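Local coordinates for E3 19 kDa protein (PDB 5IRO), which probably binds class I heavy chains and retains them in the endoplasmic reticulum of the infected cell, and probably also inhibits tapasin, at residues M95-S98 with R99-M103; T84-F87 with E88-C91. One frame throughout, in Å; residues are numbered along the deposited sequence.

Contact 1: M95-S98 with R99-M103; sequences MFMS and RQYHM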
# COMPACT_ATOMS: atom_id res chain seq x y z
N MET D 95 -0.06 -12.76 16.36
CA MET D 95 1.27 -12.20 16.46
C MET D 95 2.24 -13.28 16.92
O MET D 95 2.66 -13.27 18.08
CB MET D 95 1.28 -11.05 17.48
CG MET D 95 0.45 -9.84 17.09
SD MET D 95 1.44 -8.50 16.41
CE MET D 95 1.48 -8.94 14.68
N PHE D 96 2.57 -14.21 16.04
CA PHE D 96 3.44 -15.32 16.41
C PHE D 96 4.84 -15.16 15.83
O PHE D 96 5.84 -15.49 16.48
CB PHE D 96 2.83 -16.66 15.96
CG PHE D 96 2.66 -16.79 14.47
CD1 PHE D 96 3.66 -17.32 13.67
CD2 PHE D 96 1.49 -16.35 13.86
CE1 PHE D 96 3.49 -17.43 12.31
CE2 PHE D 96 1.31 -16.46 12.50
CZ PHE D 96 2.31 -17.00 11.72
N MET D 97 4.92 -14.65 14.61
CA MET D 97 6.21 -14.50 13.94
C MET D 97 6.89 -13.25 14.49
O MET D 97 8.10 -13.08 14.36
CB MET D 97 6.05 -14.44 12.43
CG MET D 97 7.37 -14.53 11.68
SD MET D 97 7.15 -14.64 9.89
CE MET D 97 6.45 -16.27 9.74
N SER D 98 6.11 -12.39 15.12
CA SER D 98 6.65 -11.17 15.71
C SER D 98 7.25 -11.46 17.09
O SER D 98 7.90 -10.61 17.68
CB SER D 98 5.58 -10.08 15.80
OG SER D 98 4.46 -10.52 16.56
N ARG D 99 7.01 -12.67 17.59
CA ARG D 99 7.56 -13.09 18.88
C ARG D 99 8.99 -13.59 18.73
O ARG D 99 9.85 -13.31 19.56
CB ARG D 99 6.73 -14.21 19.50
CG ARG D 99 5.25 -13.92 19.60
CD ARG D 99 5.00 -12.56 20.21
NE ARG D 99 3.58 -12.22 20.12
CZ ARG D 99 2.73 -12.30 21.13
NH1 ARG D 99 3.15 -12.69 22.32
NH2 ARG D 99 1.46 -11.97 20.94
N GLN D 100 9.21 -14.35 17.66
CA GLN D 100 10.51 -14.95 17.39
C GLN D 100 11.57 -13.88 17.13
O GLN D 100 12.76 -14.12 17.28
CB GLN D 100 10.40 -15.88 16.18
CG GLN D 100 9.51 -17.11 16.38
CD GLN D 100 9.18 -17.81 15.07
OE1 GLN D 100 9.92 -17.70 14.10
NE2 GLN D 100 8.07 -18.54 15.05
N TYR D 101 11.11 -12.69 16.75
CA TYR D 101 12.01 -11.62 16.33
C TYR D 101 11.92 -10.38 17.24
O TYR D 101 12.43 -9.31 16.90
CB TYR D 101 11.73 -11.30 14.86
CG TYR D 101 11.80 -12.55 14.01
CD1 TYR D 101 12.88 -13.42 14.11
CD2 TYR D 101 10.76 -12.90 13.15
CE1 TYR D 101 12.94 -14.57 13.36
CE2 TYR D 101 10.82 -14.06 12.40
CZ TYR D 101 11.91 -14.89 12.50
OH TYR D 101 11.98 -16.04 11.76
N HIS D 102 11.25 -10.55 18.38
CA HIS D 102 11.20 -9.54 19.44
C HIS D 102 10.68 -8.16 19.04
O HIS D 102 11.26 -7.14 19.42
CB HIS D 102 12.59 -9.36 20.08
CG HIS D 102 13.17 -10.63 20.63
ND1 HIS D 102 12.87 -11.09 21.90
CD2 HIS D 102 14.03 -11.52 20.10
CE1 HIS D 102 13.52 -12.22 22.11
NE2 HIS D 102 14.24 -12.50 21.04
N MET D 103 9.59 -8.11 18.27
CA MET D 103 9.00 -6.82 17.92
C MET D 103 7.64 -6.63 18.60
O MET D 103 7.09 -5.53 18.61
CB MET D 103 8.88 -6.66 16.41
CG MET D 103 8.66 -5.22 15.94
SD MET D 103 10.15 -4.19 15.99
CE MET D 103 9.47 -2.59 15.57

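Contact 2: T84-F87 with E88-C91; sequences TFIF and EHMC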
# COMPACT_ATOMS: atom_id res chain seq x y z
N THR D 84 -17.40 -10.32 27.42
CA THR D 84 -15.98 -10.59 27.62
C THR D 84 -15.45 -11.55 26.56
O THR D 84 -15.86 -12.71 26.48
CB THR D 84 -15.67 -11.12 29.05
OG1 THR D 84 -14.29 -11.48 29.13
CG2 THR D 84 -16.54 -12.32 29.41
N PHE D 85 -14.56 -11.05 25.71
CA PHE D 85 -13.84 -11.89 24.77
C PHE D 85 -12.37 -11.62 24.98
O PHE D 85 -11.93 -10.47 24.98
CB PHE D 85 -14.21 -11.57 23.32
CG PHE D 85 -13.61 -12.53 22.33
CD1 PHE D 85 -12.39 -12.26 21.73
CD2 PHE D 85 -14.26 -13.71 22.01
CE1 PHE D 85 -11.83 -13.14 20.82
CE2 PHE D 85 -13.72 -14.59 21.10
CZ PHE D 85 -12.50 -14.31 20.50
N ILE D 86 -11.60 -12.69 25.17
CA ILE D 86 -10.19 -12.55 25.47
C ILE D 86 -9.32 -12.33 24.22
O ILE D 86 -9.25 -13.17 23.33
CB ILE D 86 -9.67 -13.75 26.30
CG1 ILE D 86 -8.22 -13.53 26.70
CG2 ILE D 86 -9.90 -15.08 25.57
CD1 ILE D 86 -8.07 -12.54 27.84
N PHE D 87 -8.69 -11.17 24.18
CA PHE D 87 -7.83 -10.79 23.06
C PHE D 87 -6.44 -11.37 23.30
O PHE D 87 -5.64 -11.50 22.38
CB PHE D 87 -7.77 -9.27 22.91
CG PHE D 87 -9.11 -8.60 22.85
CD1 PHE D 87 -9.68 -8.27 21.63
CD2 PHE D 87 -9.81 -8.30 24.01
CE1 PHE D 87 -10.92 -7.66 21.57
CE2 PHE D 87 -11.05 -7.69 23.95
CZ PHE D 87 -11.60 -7.37 22.73
N GLU D 88 -6.18 -11.73 24.55
CA GLU D 88 -4.92 -12.34 24.95
C GLU D 88 -4.77 -13.75 24.37
O GLU D 88 -3.69 -14.34 24.42
CB GLU D 88 -4.84 -12.39 26.48
CG GLU D 88 -3.49 -12.74 27.08
CD GLU D 88 -3.50 -12.72 28.60
OE1 GLU D 88 -4.52 -12.29 29.18
OE2 GLU D 88 -2.50 -13.14 29.21
N HIS D 89 -5.85 -14.27 23.80
CA HIS D 89 -5.87 -15.63 23.28
C HIS D 89 -5.93 -15.64 21.75
O HIS D 89 -5.94 -16.71 21.14
CB HIS D 89 -7.04 -16.41 23.86
CG HIS D 89 -6.67 -17.30 25.00
ND1 HIS D 89 -5.81 -18.37 24.86
CD2 HIS D 89 -7.04 -17.28 26.30
CE1 HIS D 89 -5.67 -18.96 26.03
NE2 HIS D 89 -6.41 -18.32 26.92
N MET D 90 -5.98 -14.46 21.16
CA MET D 90 -6.03 -14.34 19.71
C MET D 90 -4.98 -13.36 19.19
O MET D 90 -4.71 -13.30 17.99
CB MET D 90 -7.43 -13.93 19.25
CG MET D 90 -8.50 -15.00 19.47
SD MET D 90 -8.88 -15.96 17.99
CE MET D 90 -10.03 -14.87 17.16
N CYS D 91 -4.40 -12.58 20.10
CA CYS D 91 -3.31 -11.69 19.74
C CYS D 91 -1.96 -12.37 19.94
O CYS D 91 -0.95 -11.94 19.37
CB CYS D 91 -3.37 -10.38 20.53
SG CYS D 91 -4.48 -9.13 19.84

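Contact 1: M95-S98 with R99-M103
M97 and Y101 lie side by side and point the same way, one helical turn apart. M97 CG rests 3.6 Å from Y101 CE2. M97 CG stands anti to the backbone N (chi1 -169°), and the chain stays extended through chi2 and bends at chi3, which swings CE aside. Q100 CB sits over the centre of one face of the Y101 ring, 3.9 Å above its plane. A second close group forms where R99 turns back along M95. The R99 chain bends at chi2 (-49°), which carries the guanidinium past M95 O. M95 CB then meets the edge of the guanidinium, 3.6 Å from R99 NH2. The guanidinium is held by the same chain: R99 NH2 bonds to N92 OD1 and weakly to C91 O. W104 packs against M95, S98 and R99.

The backbone between these groups is the short helix 97-100, which is only weakly bonded. R99 N reaches F96 O at 3.2 Å in a weak hydrogen bond. The helix closes in a Schellman motif. H102, with its positive phi of 57°, is the C-prime residue. M103 N bonds to S98 O at 3.1 Å, nearly along the C=O axis, and H102 N bonds weakly to R99 O at 3.3 Å.

The end of the turn is looser. H102 is exposed, and its side chain leaves the backbone away from residues 95-98. M103 is poorly ordered. On another side F96, M97, Q100 and Y101 meet the chain of another protein. There the Y101 ring stacks with the ring of a polar side chain of that chain, Q100 NE2 bonds to a polar side chain, and Y101 OH bonds to a backbone atom.

Contact 2: T84-F87 with E88-C91
F87 O accepts two backbone hydrogen bonds from the residues that follow it. M90 N lies 3.2 Å from F87 O, and C91 N lies 2.8 Å from F87 O. The two donors approach differently. M90 N sits above the carbonyl plane, whereas C91 N is tilted only 20° from it. C91 CB also comes close to F87 O, at 3.1 Å. I86 packs on the two residues after F87 with both its branches: I86 CD1 touches E88 CB at 3.5 Å, and I86 CG2 meets H89 CB at 3.6 Å. I86 CG2 also lies near the plane of the H89 imidazole, at its edge, although H89 is poorly ordered. F85 and M90 cross at about a right angle, with F85 CE1 4.0 Å from M90 CG.

F87 to M90 form a type I beta turn, with E88 and H89 at its corners. It links strand 78-84 to helix 91-94, and M90 is the N-cap of that helix.

The next shell fixes the turn on the body of the domain. With CG anti to the carbonyl carbon (chi1 -52°), the buried F87 ring is directed into the domain, where it meets W59 with the planes nearly parallel and Y46 with the planes at about 45°. F85, M90 and C91 pack on F22 of strand 20-24. C91 SG is joined to C29 by a disulfide.

In the fold
The two contacts follow each other along the chain. Helix 91-94 starts at the last residue of contact 2 and ends just before contact 1. Their centres are about 17 Å apart. The centre of contact 2 lies about 10 Å from the centre of the chain, and that of contact 1 about 23 Å from it, on the same side. They touch at C91 O, which R99 NH2 approaches at 2.9 Å in a weak hydrogen bond. Contact 2 packs on the sheet of strands 20-24, 29-34 and 54-59, and meets no other protein chain of the assembly. Contact 1 meets two other protein chains: four of its residues touch one, and M103 touches the other.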